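PDB 1WU4: xylanase Y from Bacillus halodurans, which cleaves xylose from the reducing end of xylooligosaccharides of three or more units, inverting the anomeric configuration. Local coordinates for residues A233-P236 with E237-L240; E315-L318 with H319-G322. The protein carries 1 engineered substitution. All blocks are in the same frame, centred on the assembly; numbering follows the deposited sequence.

Contact 1 is a turn in a loop; contact 2 is a loop and the N-terminal start of a helix. Both belong to a family 8 glycoside hydrolase with an (alpha/alpha)6 barrel fold. They follow one another along the chain. Their centres are about 19 Å apart, and their nearest atoms about 11 Å, so they do not touch. Contact 1 follows helix 216-233, and its A233 side chain is about 12 Å from that of D263, the proton acceptor by similarity. Contact 2 comes nearer. The H319 side chain lies about 8 Å from that of D263 and about 9 Å from that of E70, the proton donor by similarity. In each, a histidine side chain carries the contact.

Contact 1: A233-P236 with E237-L240; sequences ACHP and ETGL
H235 opens the turn and points its side chain back at E237 and T238. H235 CB sits 3.2 Å from T238 OG1. H235 CG lies anti to the backbone N (chi1 -169°), which brings ND1 to the N-H groups of E237 and T238. H235 ND1 accepts both, from E237 N at 3.0 Å and T238 N at 3.3 Å. Both donors are tilted out of the ring plane, E237 N more than T238 N. An acceptor ND1 probably leaves the ring proton on NE2. H235 CE1 meets E237 CG and rests 3.5 Å from E237 CB. The E237 carboxylate lies beside P236 instead, its plane 85° from the ring. P236 CD covers one ring face near its rim, and E237 CA lies at the edge.

The backbone closes the turn as well. G239 N donates to H235 O at 2.8 Å in a bent bond. H235 N donates to L240 O at 2.9 Å, and this bond is nearly straight. G239 has a backbone angle (phi 81°) that residues with a side chain seldom adopt. T238 OG1 takes L240 N at 3.1 Å and also bonds I308 O. F294 of helix 282-295 packs on T238 and L240.

The G239-to-H235 bond defines an alpha-turn, and T238 adds an ST turn. Together they reverse the chain after helix 216-233, a helix of the (alpha/alpha)6 fold, on its way to strand 245-246.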
loop_
_atom_site.group_PDB
_atom_site.type_symbol
_atom_site.label_atom_id
_atom_site.label_comp_id
_atom_site.label_asym_id
_atom_site.label_seq_id
_atom_site.Cartn_x
_atom_site.Cartn_y
_atom_site.Cartn_z
ATOM N N ALA A 233 16.516 -5.189 5.492
ATOM C CA ALA A 233 16.040 -5.651 4.189
ATOM C C ALA A 233 16.535 -4.792 3.022
ATOM O O ALA A 233 16.735 -5.298 1.915
ATOM C CB ALA A 233 14.520 -5.706 4.183
ATOM N N CYS A 234 16.738 -3.501 3.270
ATOM C CA CYS A 234 17.210 -2.588 2.231
ATOM C C CYS A 234 18.727 -2.646 2.088
ATOM O O CYS A 234 19.452 -2.589 3.084
ATOM C CB CYS A 234 16.785 -1.152 2.555
ATOM S SG CYS A 234 15.000 -0.885 2.559
ATOM N N HIS A 235 19.208 -2.747 0.851
ATOM C CA HIS A 235 20.647 -2.806 0.603
ATOM C C HIS A 235 21.296 -1.561 1.201
ATOM O O HIS A 235 20.817 -0.445 0.999
ATOM C CB HIS A 235 20.926 -2.892 -0.899
ATOM C CG HIS A 235 22.348 -3.222 -1.227
ATOM N ND1 HIS A 235 23.334 -2.263 -1.314
ATOM C CD2 HIS A 235 22.959 -4.410 -1.435
ATOM C CE1 HIS A 235 24.492 -2.849 -1.560
ATOM N NE2 HIS A 235 24.292 -4.152 -1.638
ATOM N N PRO A 236 22.405 -1.735 1.940
ATOM C CA PRO A 236 23.096 -0.605 2.571
ATOM C C PRO A 236 23.655 0.478 1.660
ATOM O O PRO A 236 23.827 1.615 2.094
ATOM C CB PRO A 236 24.181 -1.288 3.397
ATOM C CG PRO A 236 24.511 -2.485 2.580
ATOM C CD PRO A 236 23.143 -2.991 2.166
ATOM N N GLU A 237 23.933 0.140 0.407
ATOM C CA GLU A 237 24.487 1.120 -0.523
ATOM C C GLU A 237 23.455 1.724 -1.472
ATOM O O GLU A 237 23.389 2.945 -1.638
ATOM C CB GLU A 237 25.613 0.486 -1.345
ATOM C CG GLU A 237 26.678 -0.207 -0.512
ATOM C CD GLU A 237 27.277 0.699 0.544
ATOM O OE1 GLU A 237 27.800 1.772 0.177
ATOM O OE2 GLU A 237 27.228 0.337 1.740
ATOM N N THR A 238 22.644 0.868 -2.085
ATOM C CA THR A 238 21.635 1.305 -3.047
ATOM C C THR A 238 20.284 1.632 -2.428
ATOM O O THR A 238 19.497 2.379 -3.013
ATOM C CB THR A 238 21.367 0.225 -4.087
ATOM O OG1 THR A 238 20.764 -0.898 -3.433
ATOM C CG2 THR A 238 22.663 -0.215 -4.752
ATOM N N GLY A 239 20.011 1.052 -1.264
ATOM C CA GLY A 239 18.740 1.274 -0.600
ATOM C C GLY A 239 17.634 0.405 -1.180
ATOM O O GLY A 239 16.496 0.462 -0.717
ATOM N N LEU A 240 17.969 -0.412 -2.175
ATOM C CA LEU A 240 16.981 -1.273 -2.827
ATOM C C LEU A 240 16.598 -2.493 -1.994
ATOM O O LEU A 240 17.458 -3.174 -1.438
ATOM C CB LEU A 240 17.509 -1.740 -4.188
ATOM C CG LEU A 240 17.958 -0.653 -5.170
ATOM C CD1 LEU A 240 18.451 -1.316 -6.446
ATOM C CD2 LEU A 240 16.812 0.305 -5.470
#

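Contact 2: E315-L318 with H319-G322; sequences EKSL and HPVG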
loop_
_atom_site.group_PDB
_atom_site.type_symbol
_atom_site.label_atom_id
_atom_site.label_comp_id
_atom_site.label_asym_id
_atom_site.label_seq_id
_atom_site.Cartn_x
_atom_site.Cartn_y
_atom_site.Cartn_z
ATOM N N GLU A 315 16.107 -7.428 -18.453
ATOM C CA GLU A 315 14.679 -7.157 -18.335
ATOM C C GLU A 315 14.363 -5.753 -17.838
ATOM O O GLU A 315 14.918 -5.285 -16.841
ATOM C CB GLU A 315 14.008 -8.184 -17.411
ATOM C CG GLU A 315 12.532 -7.882 -17.158
ATOM C CD GLU A 315 11.820 -8.954 -16.354
ATOM O OE1 GLU A 315 12.463 -9.614 -15.510
ATOM O OE2 GLU A 315 10.598 -9.124 -16.558
ATOM N N LYS A 316 13.465 -5.082 -18.550
ATOM C CA LYS A 316 13.049 -3.739 -18.181
ATOM C C LYS A 316 11.995 -3.808 -17.085
ATOM O O LYS A 316 11.310 -4.818 -16.921
ATOM C CB LYS A 316 12.438 -3.014 -19.384
ATOM C CG LYS A 316 13.393 -2.723 -20.528
ATOM C CD LYS A 316 14.383 -1.634 -20.164
ATOM C CE LYS A 316 15.166 -1.182 -21.385
ATOM N NZ LYS A 316 14.264 -0.613 -22.426
ATOM N N SER A 317 11.880 -2.723 -16.332
ATOM C CA SER A 317 10.866 -2.626 -15.299
ATOM C C SER A 317 9.529 -2.767 -16.022
ATOM O O SER A 317 9.351 -2.217 -17.111
ATOM C CB SER A 317 10.942 -1.253 -14.632
ATOM O OG SER A 317 9.787 -0.994 -13.851
ATOM N N LEU A 318 8.599 -3.507 -15.431
ATOM C CA LEU A 318 7.288 -3.675 -16.043
ATOM C C LEU A 318 6.371 -2.531 -15.623
ATOM O O LEU A 318 5.295 -2.348 -16.195
ATOM C CB LEU A 318 6.670 -5.012 -15.627
ATOM C CG LEU A 318 7.239 -6.257 -16.312
ATOM C CD1 LEU A 318 6.681 -7.505 -15.650
ATOM C CD2 LEU A 318 6.887 -6.232 -17.792
ATOM N N HIS A 319 6.809 -1.753 -14.635
ATOM C CA HIS A 319 6.014 -0.643 -14.117
ATOM C C HIS A 319 6.873 0.584 -13.805
ATOM O O HIS A 319 6.942 1.029 -12.659
ATOM C CB HIS A 319 5.280 -1.102 -12.852
ATOM C CG HIS A 319 4.384 -2.280 -13.073
ATOM N ND1 HIS A 319 3.172 -2.180 -13.722
ATOM C CD2 HIS A 319 4.539 -3.590 -12.765
ATOM C CE1 HIS A 319 2.619 -3.378 -13.805
ATOM N NE2 HIS A 319 3.429 -4.250 -13.232
ATOM N N PRO A 320 7.525 1.158 -14.829
ATOM C CA PRO A 320 8.374 2.335 -14.621
ATOM C C PRO A 320 7.645 3.563 -14.076
ATOM O O PRO A 320 8.216 4.328 -13.302
ATOM C CB PRO A 320 8.998 2.564 -16.000
ATOM C CG PRO A 320 7.985 1.974 -16.943
ATOM C CD PRO A 320 7.568 0.717 -16.234
ATOM N N VAL A 321 6.390 3.755 -14.475
ATOM C CA VAL A 321 5.620 4.895 -13.982
ATOM C C VAL A 321 5.372 4.707 -12.481
ATOM O O VAL A 321 5.463 5.658 -11.705
ATOM C CB VAL A 321 4.275 5.038 -14.744
ATOM C CG1 VAL A 321 3.398 6.092 -14.079
ATOM C CG2 VAL A 321 4.548 5.436 -16.190
ATOM N N GLY A 322 5.072 3.476 -12.075
ATOM C CA GLY A 322 4.859 3.201 -10.666
ATOM C C GLY A 322 6.141 3.453 -9.886
ATOM O O GLY A 322 6.104 3.984 -8.777
#
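The H319 ring lies with one face against L318. L318 C sits over that face, 3.2 Å from H319 CG. L318 CB is on the same face, in an off-centre CH-pi contact 4.2 Å from the centroid of the H319 ring. Y360 meets the ring edge-to-face. H319 ND1 is hydrogen-bonded to D361 OD2. H319 CG stands anti to its own carbonyl carbon (chi1 -58°), which folds the ring back over the L318 peptide group. L318 O in turn bonds R353 NH2.

S317 OG accepts H319 N at 3.2 Å, with an angle of 143°. It also bonds Y265 OH, so two partners grip this buried hydroxyl. P320 N lies close by but has no hydrogen to offer. P320 CD packs 3.5 Å from L318 C. The other carboxylate oxygen of D361, OD1, takes G322 N, so one aspartate holds both the ring and the first turn of the helix.

Replacing H319 by alanine is likely to leave D361 OD2 without its ring partner and take away the ring that L318 CB and Y360 pack on.

The S317 OG bond fits an ST turn, followed by H319 at the N-cap and P320 as the first residue of helix 320-329. This helix start lies near the probable catalytic residues D263 and E70 of the (alpha/alpha)6 barrel.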